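Side-chain contacts in Lmo0181 protein (Listeria monocytogenes serovar 1/2a, PDB 5F7V), which binds the cyclic glucan cycloalternan and, as a lipoprotein of the solute-binding family, probably delivers it to an ABC transporter in the cell membrane: residues G233-P236 and E237-F240; T132-K136 and D137-K141; Y146-A149 and D150-W153. All coordinates share one frame; numbering follows the deposited sequence.

In the fold
All three contacts are local, within one continuous run each, and each is partly or largely at the surface. In contact 1 one carboxylate takes two sugar hydroxyls and another caps helix 236-241. Contacts 1 and 2 share a seam, where F240 CZ lies 3.7 Å from I133 CG2. Contact 2 joins strand 119-135 to helix 136-142 by an asparagine cap and an aromatic pair. Contact 3, the most superficial, is a threonine-braced turn with a CH-pi contact; it follows that helix and leans back on it, with P147 against F139 and Y146 OH hydrogen-bonded to D140 OD1. The centres of contacts 1 and 3 are about 24 Å apart, and they do not touch.

Contact 1. Residues G233-P236 and E237-F240; sequences GQLP and EDLF. With GLC (alpha-D-glucopyranose), chain B.
D238 OD2 is gripped twice at the start of helix 236-241. L235 N donates to it at 2.9 Å from above the carboxylate plane. The second donor to D238 OD2 is a water, 2.9 Å away, which in turn accepts a hydrogen bond from Q234 NE2. L235 is the N-cap residue, and this is the carboxylate half of a capping box; the leucine has no side-chain acceptor, and the return bond goes to its backbone O, from D238 N at 2.9 Å. L235 O also receives a weak bond from L239 N. The next helical bond, F240 N to P236 O, is nearly straight at 164°. Outside this polar turn, the amide end of Q234 lies across the L239 side chain, OE1 3.7 Å from CD1. The E237 carboxylate reaches the glycan. Its CG sits between backbone N and carbonyl carbon (chi1 55°), and the bend at chi2 lays the carboxylate alongside L235, with OE2 3.3 Å from L235 CD1. OE1 accepts from glucose O3 at 2.7 Å and OE2 from O4 at 2.9 Å, while P236 CD touches O3 as well. W253 NE1 supplies another hydrogen bond to this sugar. Two bonds to neighbouring hydroxyls, one on each oxygen, would limit how the glucose ring can turn, and two such donors would favour the ionised carboxylate.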
loop_
_atom_site.group_PDB
_atom_site.type_symbol
_atom_site.label_atom_id
_atom_site.label_comp_id
_atom_site.label_asym_id
_atom_site.label_seq_id
_atom_site.Cartn_x
_atom_site.Cartn_y
_atom_site.Cartn_z
ATOM N N GLY A 233 -18.389 -10.599 3.524
ATOM C CA GLY A 233 -17.984 -11.801 2.820
ATOM C C GLY A 233 -17.227 -11.542 1.542
ATOM O O GLY A 233 -16.804 -12.502 0.894
ATOM N N GLN A 234 -17.035 -10.270 1.164
ATOM C CA GLN A 234 -16.377 -9.887 -0.087
ATOM C C GLN A 234 -15.391 -8.741 0.133
ATOM O O GLN A 234 -15.221 -8.287 1.259
ATOM C CB GLN A 234 -17.438 -9.460 -1.105
ATOM C CG GLN A 234 -18.579 -10.454 -1.266
ATOM C CD GLN A 234 -19.315 -10.102 -2.522
ATOM O OE1 GLN A 234 -20.452 -9.607 -2.475
ATOM N NE2 GLN A 234 -18.668 -10.303 -3.653
ATOM N N LEU A 235 -14.773 -8.272 -0.935
ATOM C CA LEU A 235 -13.895 -7.113 -0.928
ATOM C C LEU A 235 -14.370 -6.152 -1.987
ATOM O O LEU A 235 -15.011 -6.537 -2.964
ATOM C CB LEU A 235 -12.454 -7.551 -1.188
ATOM C CG LEU A 235 -11.833 -8.389 -0.062
ATOM C CD1 LEU A 235 -10.482 -8.927 -0.541
ATOM C CD2 LEU A 235 -11.700 -7.651 1.262
ATOM N N PRO A 236 -14.069 -4.849 -1.830
ATOM C CA PRO A 236 -14.524 -3.897 -2.822
ATOM C C PRO A 236 -14.094 -4.189 -4.251
ATOM O O PRO A 236 -14.846 -3.974 -5.203
ATOM C CB PRO A 236 -14.012 -2.549 -2.313
ATOM C CG PRO A 236 -13.570 -2.773 -0.940
ATOM C CD PRO A 236 -13.383 -4.229 -0.678
ATOM N N GLU A 237 -12.873 -4.686 -4.434
ATOM C CA GLU A 237 -12.421 -5.010 -5.785
ATOM C C GLU A 237 -13.287 -6.113 -6.427
ATOM O O GLU A 237 -13.434 -6.155 -7.645
ATOM C CB GLU A 237 -10.944 -5.402 -5.776
ATOM C CG GLU A 237 -10.587 -6.517 -4.853
ATOM C CD GLU A 237 -10.155 -6.039 -3.457
ATOM O OE1 GLU A 237 -10.525 -4.954 -2.901
ATOM O OE2 GLU A 237 -9.340 -6.824 -2.885
ATOM N N ASP A 238 -13.918 -6.966 -5.619
ATOM C CA ASP A 238 -14.821 -7.989 -6.172
ATOM C C ASP A 238 -16.097 -7.339 -6.703
ATOM O O ASP A 238 -16.576 -7.633 -7.805
ATOM C CB ASP A 238 -15.219 -9.036 -5.129
ATOM C CG ASP A 238 -14.055 -9.657 -4.398
ATOM O OD1 ASP A 238 -13.012 -9.837 -5.042
ATOM O OD2 ASP A 238 -14.186 -9.998 -3.203
ATOM N N LEU A 239 -16.639 -6.397 -5.933
ATOM C CA LEU A 239 -17.803 -5.628 -6.436
ATOM C C LEU A 239 -17.456 -4.830 -7.686
ATOM O O LEU A 239 -18.189 -4.707 -8.665
ATOM C CB LEU A 239 -18.388 -4.733 -5.363
ATOM C CG LEU A 239 -19.354 -5.408 -4.373
ATOM C CD1 LEU A 239 -18.730 -6.529 -3.557
ATOM C CD2 LEU A 239 -20.027 -4.353 -3.490
ATOM N N PHE A 240 -16.258 -4.253 -7.680
ATOM C CA PHE A 240 -15.785 -3.537 -8.885
ATOM C C PHE A 240 -15.706 -4.439 -10.115
ATOM O O PHE A 240 -16.206 -4.078 -11.196
ATOM C CB PHE A 240 -14.431 -2.858 -8.600
ATOM C CG PHE A 240 -13.913 -2.016 -9.747
ATOM C CD1 PHE A 240 -14.436 -0.742 -9.954
ATOM C CD2 PHE A 240 -12.943 -2.486 -10.629
ATOM C CE1 PHE A 240 -13.986 0.043 -10.982
ATOM C CE2 PHE A 240 -12.495 -1.668 -11.674
ATOM C CZ PHE A 240 -13.015 -0.415 -11.834
HETATM C C1 GLC B . -6.675 -2.346 -0.775
HETATM C C2 GLC B . -8.168 -2.618 -0.800
HETATM C C3 GLC B . -8.513 -3.985 -0.264
HETATM C C4 GLC B . -7.651 -5.063 -0.896
HETATM C C5 GLC B . -6.183 -4.716 -0.759
HETATM C C6 GLC B . -5.390 -5.708 -1.594
HETATM O O2 GLC B . -8.895 -1.599 -0.102
HETATM O O3 GLC B . -9.891 -4.310 -0.334
HETATM O O4 GLC B . -7.943 -6.338 -0.336
HETATM O O5 GLC B . -5.938 -3.443 -1.357
HETATM O O6 GLC B . -3.976 -5.484 -1.546
HETATM O O HOH W 1 -16.435 -11.795 -3.311
#

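Contact 2. Residues T132-K136 and D137-K141; sequences TIYNK and DLFDK
Strand 132-135 runs directly into helix 137-141, their axes 7.2 Å apart at closest and inclined at 58°. N135, last in the strand, is also the N-cap, and its carbonyl O accepts from F139 N at 3.2 Å. K136 O takes D140 N one step later, at 2.9 Å. The side chain of N135 completes the cap. With CG anti to its own N (chi1 178°), OD1 swings over the first turn and accepts from L138 N at 3.0 Å; the bond is fairly straight, although the donor stands well above the amide plane. The other branch of the amide, ND2, rests on the isobutyl group of L138, 3.5 Å from CD1, so one end of N135 meets a backbone N-H and the other a hydrocarbon surface. This is a beta-to-alpha junction of the solute-binding fold: strand 119-135 still pairs with strands 245-251 and 265-268 on its two sides as the helix begins, and D137 OD1 bonds to K264 N nearby. Y134 and F139 form an edge-to-face pair, centroids 5.5 Å apart and planes at 60°. The edge of Y134 is directed at the F139 face, where Y134 CD2 lies over the rim, while Y134 CB touches F139 CE1. N135 O lies at the edge of the F139 ring, near its plane, 3.3 Å from F139 CD1. F139 also packs on A246 and M247 of strand 245-251. The D140 carboxylate lies beside K136 O, an acceptor like itself, and its OD1 is hydrogen-bonded instead to Y146 OH.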
loop_
_atom_site.group_PDB
_atom_site.type_symbol
_atom_site.label_atom_id
_atom_site.label_comp_id
_atom_site.label_asym_id
_atom_site.label_seq_id
_atom_site.Cartn_x
_atom_site.Cartn_y
_atom_site.Cartn_z
ATOM N N THR A 132 -7.559 6.656 -8.268
ATOM C CA THR A 132 -8.989 6.389 -8.516
ATOM C C THR A 132 -9.107 5.557 -9.759
ATOM O O THR A 132 -8.764 6.021 -10.849
ATOM C CB THR A 132 -9.748 7.699 -8.662
ATOM O OG1 THR A 132 -9.579 8.442 -7.452
ATOM C CG2 THR A 132 -11.223 7.438 -8.937
ATOM N N ILE A 133 -9.657 4.366 -9.624
ATOM C CA ILE A 133 -9.846 3.451 -10.740
ATOM C C ILE A 133 -11.324 3.518 -11.109
ATOM O O ILE A 133 -12.179 3.372 -10.226
ATOM C CB ILE A 133 -9.445 2.026 -10.370
ATOM C CG1 ILE A 133 -8.014 2.009 -9.813
ATOM C CG2 ILE A 133 -9.608 1.123 -11.599
ATOM C CD1 ILE A 133 -7.411 0.653 -9.685
ATOM N N TYR A 134 -11.670 3.782 -12.354
ATOM C CA TYR A 134 -13.060 4.017 -12.672
ATOM C C TYR A 134 -13.508 3.199 -13.863
ATOM O O TYR A 134 -12.754 2.888 -14.791
ATOM C CB TYR A 134 -13.340 5.508 -12.873
ATOM C CG TYR A 134 -12.629 6.218 -13.990
ATOM C CD1 TYR A 134 -11.371 6.773 -13.798
ATOM C CD2 TYR A 134 -13.190 6.373 -15.250
ATOM C CE1 TYR A 134 -10.695 7.468 -14.802
ATOM C CE2 TYR A 134 -12.528 7.054 -16.244
ATOM C CZ TYR A 134 -11.282 7.584 -16.030
ATOM O OH TYR A 134 -10.693 8.277 -17.055
ATOM N N ASN A 135 -14.775 2.802 -13.786
ATOM C CA ASN A 135 -15.469 2.006 -14.794
ATOM C C ASN A 135 -16.049 2.973 -15.814
ATOM O O ASN A 135 -17.067 3.622 -15.574
ATOM C CB ASN A 135 -16.531 1.157 -14.112
ATOM C CG ASN A 135 -17.363 0.308 -15.037
ATOM O OD1 ASN A 135 -17.526 0.627 -16.208
ATOM N ND2 ASN A 135 -17.881 -0.786 -14.494
ATOM N N LYS A 136 -15.411 3.041 -16.988
ATOM C CA LYS A 136 -15.813 3.979 -18.023
ATOM C C LYS A 136 -17.195 3.634 -18.580
ATOM O O LYS A 136 -17.921 4.557 -18.969
ATOM C CB LYS A 136 -14.821 3.964 -19.165
ATOM C CG LYS A 136 -13.442 4.537 -18.851
ATOM C CD LYS A 136 -12.434 4.244 -19.935
ATOM C CE LYS A 136 -12.746 5.044 -21.168
ATOM N NZ LYS A 136 -11.700 4.818 -22.196
ATOM N N ASP A 137 -17.549 2.359 -18.591
ATOM C CA ASP A 137 -18.862 1.932 -19.115
ATOM C C ASP A 137 -19.949 2.534 -18.228
ATOM O O ASP A 137 -20.952 3.051 -18.744
ATOM C CB ASP A 137 -19.034 0.399 -19.113
ATOM C CG ASP A 137 -18.209 -0.359 -20.121
ATOM O OD1 ASP A 137 -17.289 0.208 -20.724
ATOM O OD2 ASP A 137 -18.571 -1.540 -20.336
ATOM N N LEU A 138 -19.793 2.479 -16.906
ATOM C CA LEU A 138 -20.772 3.079 -16.026
ATOM C C LEU A 138 -20.868 4.591 -16.171
ATOM O O LEU A 138 -21.950 5.173 -16.192
ATOM C CB LEU A 138 -20.514 2.710 -14.564
ATOM C CG LEU A 138 -20.842 1.274 -14.137
ATOM C CD1 LEU A 138 -20.304 1.023 -12.742
ATOM C CD2 LEU A 138 -22.340 1.004 -14.225
ATOM N N PHE A 139 -19.722 5.253 -16.300
ATOM C CA PHE A 139 -19.731 6.700 -16.516
ATOM C C PHE A 139 -20.473 7.059 -17.793
ATOM O O PHE A 139 -21.330 7.958 -17.842
ATOM C CB PHE A 139 -18.312 7.258 -16.570
ATOM C CG PHE A 139 -17.731 7.611 -15.223
ATOM C CD1 PHE A 139 -17.336 6.640 -14.301
ATOM C CD2 PHE A 139 -17.611 8.950 -14.859
ATOM C CE1 PHE A 139 -16.792 7.009 -13.092
ATOM C CE2 PHE A 139 -17.056 9.312 -13.630
ATOM C CZ PHE A 139 -16.669 8.348 -12.734
ATOM N N ASP A 140 -20.168 6.318 -18.853
ATOM C CA ASP A 140 -20.750 6.609 -20.178
ATOM C C ASP A 140 -22.245 6.366 -20.171
ATOM O O ASP A 140 -23.029 7.168 -20.714
ATOM C CB ASP A 140 -20.107 5.709 -21.240
ATOM C CG ASP A 140 -18.692 6.079 -21.591
ATOM O OD1 ASP A 140 -18.169 7.100 -21.104
ATOM O OD2 ASP A 140 -18.082 5.339 -22.415
ATOM N N LYS A 141 -22.657 5.272 -19.541
ATOM C CA LYS A 141 -24.080 4.931 -19.467
ATOM C C LYS A 141 -24.880 6.032 -18.787
ATOM O O LYS A 141 -25.959 6.369 -19.232
ATOM C CB LYS A 141 -24.305 3.587 -18.771
ATOM C CG LYS A 141 -25.716 3.005 -18.849
ATOM C CD LYS A 141 -25.799 1.735 -17.989
ATOM C CE LYS A 141 -27.183 1.152 -17.746
ATOM N NZ LYS A 141 -27.182 -0.315 -17.988
#

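Contact 3. Residues Y146-A149 and D150-W153; sequences YPTA and DWTW
D150 and W151 close a type I beta turn, T148 to W151, in the loop that leads from helix 136-142 to helix 153-163. D150 N donates to T148 OG1 at 3.1 Å, the side chain thus reaching round the turn to a backbone N-H two residues on, as in an ST turn. The OG1 position follows from chi1 of 80°, which places it between the backbone N and carbonyl carbon of T148. The D150 carboxylate lies back against the A149 peptide, and OD1 forms a salt bridge with K276, so the outer corner of the turn is tied to a distant part of the chain. W151 N makes the turn's own bond, to T148 O at 3.2 Å and 160°. The indole then folds back over the preceding residues. P147 CA stands 3.4 Å from the centroid of the six-membered ring and only 8° off its normal, a CH-pi contact over the face, and T148 N lies above that same face, toward the rim. P147 CB and CG extend over the same side to the CZ3 end of the benzene ring, CB 3.7 Å from CZ3, while T148 OG1 lies 3.3 Å from CD1 of the pyrrole ring. The W151 ring is held at its N-H too: a water accepts from NE1 at 2.8 Å and donates to Y146 O at 2.8 Å. Elsewhere the indole packs on E156 and A159 of helix 153-163 and on A271. T152 is the N-cap of that helix, and its N bonds to D155 OD2. W153, first in the helix, stacks on H214, and its NE1 is hydrogen-bonded to Q188 OE1.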
loop_
_atom_site.group_PDB
_atom_site.type_symbol
_atom_site.label_atom_id
_atom_site.label_comp_id
_atom_site.label_asym_id
_atom_site.label_seq_id
_atom_site.Cartn_x
_atom_site.Cartn_y
_atom_site.Cartn_z
ATOM N N TYR A 146 -15.639 11.831 -16.898
ATOM C CA TYR A 146 -14.630 11.070 -16.168
ATOM C C TYR A 146 -13.912 11.927 -15.125
ATOM O O TYR A 146 -13.756 13.140 -15.246
ATOM C CB TYR A 146 -13.577 10.506 -17.140
ATOM C CG TYR A 146 -14.121 9.632 -18.247
ATOM C CD1 TYR A 146 -15.273 8.864 -18.122
ATOM C CD2 TYR A 146 -13.439 9.544 -19.455
ATOM C CE1 TYR A 146 -15.714 8.060 -19.158
ATOM C CE2 TYR A 146 -13.883 8.748 -20.482
ATOM C CZ TYR A 146 -15.035 7.995 -20.360
ATOM O OH TYR A 146 -15.512 7.219 -21.386
ATOM N N PRO A 147 -13.392 11.281 -14.073
ATOM C CA PRO A 147 -12.531 12.017 -13.141
ATOM C C PRO A 147 -11.378 12.763 -13.802
ATOM O O PRO A 147 -10.759 12.225 -14.706
ATOM C CB PRO A 147 -11.968 10.890 -12.279
ATOM C CG PRO A 147 -12.998 9.795 -12.320
ATOM C CD PRO A 147 -13.492 9.845 -13.751
ATOM N N THR A 148 -11.050 13.932 -13.271
ATOM C CA THR A 148 -9.914 14.710 -13.721
ATOM C C THR A 148 -8.997 14.887 -12.528
ATOM O O THR A 148 -9.357 14.757 -11.359
ATOM C CB THR A 148 -10.285 16.106 -14.265
ATOM O OG1 THR A 148 -10.480 16.981 -13.148
ATOM C CG2 THR A 148 -11.526 16.055 -15.147
ATOM N N ALA A 149 -7.768 15.265 -12.839
ATOM C CA ALA A 149 -6.724 15.490 -11.875
ATOM C C ALA A 149 -6.968 16.788 -11.102
ATOM O O ALA A 149 -6.288 17.021 -10.098
ATOM C CB ALA A 149 -5.365 15.553 -12.583
ATOM N N ASP A 150 -7.921 17.605 -11.513
ATOM C CA ASP A 150 -8.212 18.782 -10.690
ATOM C C ASP A 150 -9.568 18.766 -10.051
ATOM O O ASP A 150 -9.972 19.766 -9.463
ATOM C CB ASP A 150 -7.893 20.031 -11.456
ATOM C CG ASP A 150 -6.370 20.224 -11.521
ATOM O OD1 ASP A 150 -5.547 20.429 -10.552
ATOM O OD2 ASP A 150 -5.962 20.140 -12.672
ATOM N N TRP A 151 -10.208 17.599 -10.061
ATOM C CA TRP A 151 -11.335 17.434 -9.167
ATOM C C TRP A 151 -10.930 17.682 -7.715
ATOM O O TRP A 151 -9.820 17.363 -7.311
ATOM C CB TRP A 151 -11.800 16.001 -9.296
ATOM C CG TRP A 151 -12.823 15.702 -10.366
ATOM C CD1 TRP A 151 -13.253 16.487 -11.384
ATOM C CD2 TRP A 151 -13.593 14.491 -10.422
ATOM N NE1 TRP A 151 -14.261 15.839 -12.074
ATOM C CE2 TRP A 151 -14.473 14.619 -11.503
ATOM C CE3 TRP A 151 -13.625 13.323 -9.641
ATOM C CZ2 TRP A 151 -15.399 13.592 -11.816
ATOM C CZ3 TRP A 151 -14.547 12.287 -9.985
ATOM C CH2 TRP A 151 -15.385 12.479 -11.041
ATOM N N THR A 152 -11.897 18.185 -6.955
ATOM C CA THR A 152 -11.837 18.136 -5.506
ATOM C C THR A 152 -12.889 17.152 -5.018
ATOM O O THR A 152 -13.680 16.606 -5.798
ATOM C CB THR A 152 -11.981 19.524 -4.848
ATOM O OG1 THR A 152 -13.292 20.057 -5.105
ATOM C CG2 THR A 152 -10.893 20.469 -5.304
ATOM N N TRP A 153 -12.924 16.920 -3.704
ATOM C CA TRP A 153 -13.921 15.978 -3.153
ATOM C C TRP A 153 -15.315 16.241 -3.667
ATOM O O TRP A 153 -16.044 15.286 -4.000
ATOM C CB TRP A 153 -14.001 16.065 -1.637
ATOM C CG TRP A 153 -12.780 15.601 -0.902
ATOM C CD1 TRP A 153 -11.703 14.861 -1.348
ATOM C CD2 TRP A 153 -12.572 15.819 0.491
ATOM N NE1 TRP A 153 -10.834 14.649 -0.295
ATOM C CE2 TRP A 153 -11.330 15.231 0.839
ATOM C CE3 TRP A 153 -13.297 16.508 1.467
ATOM C CZ2 TRP A 153 -10.829 15.288 2.151
ATOM C CZ3 TRP A 153 -12.766 16.593 2.754
ATOM C CH2 TRP A 153 -11.578 15.973 3.066
HETATM O O HOH W 2 -15.368 15.287 -14.601
#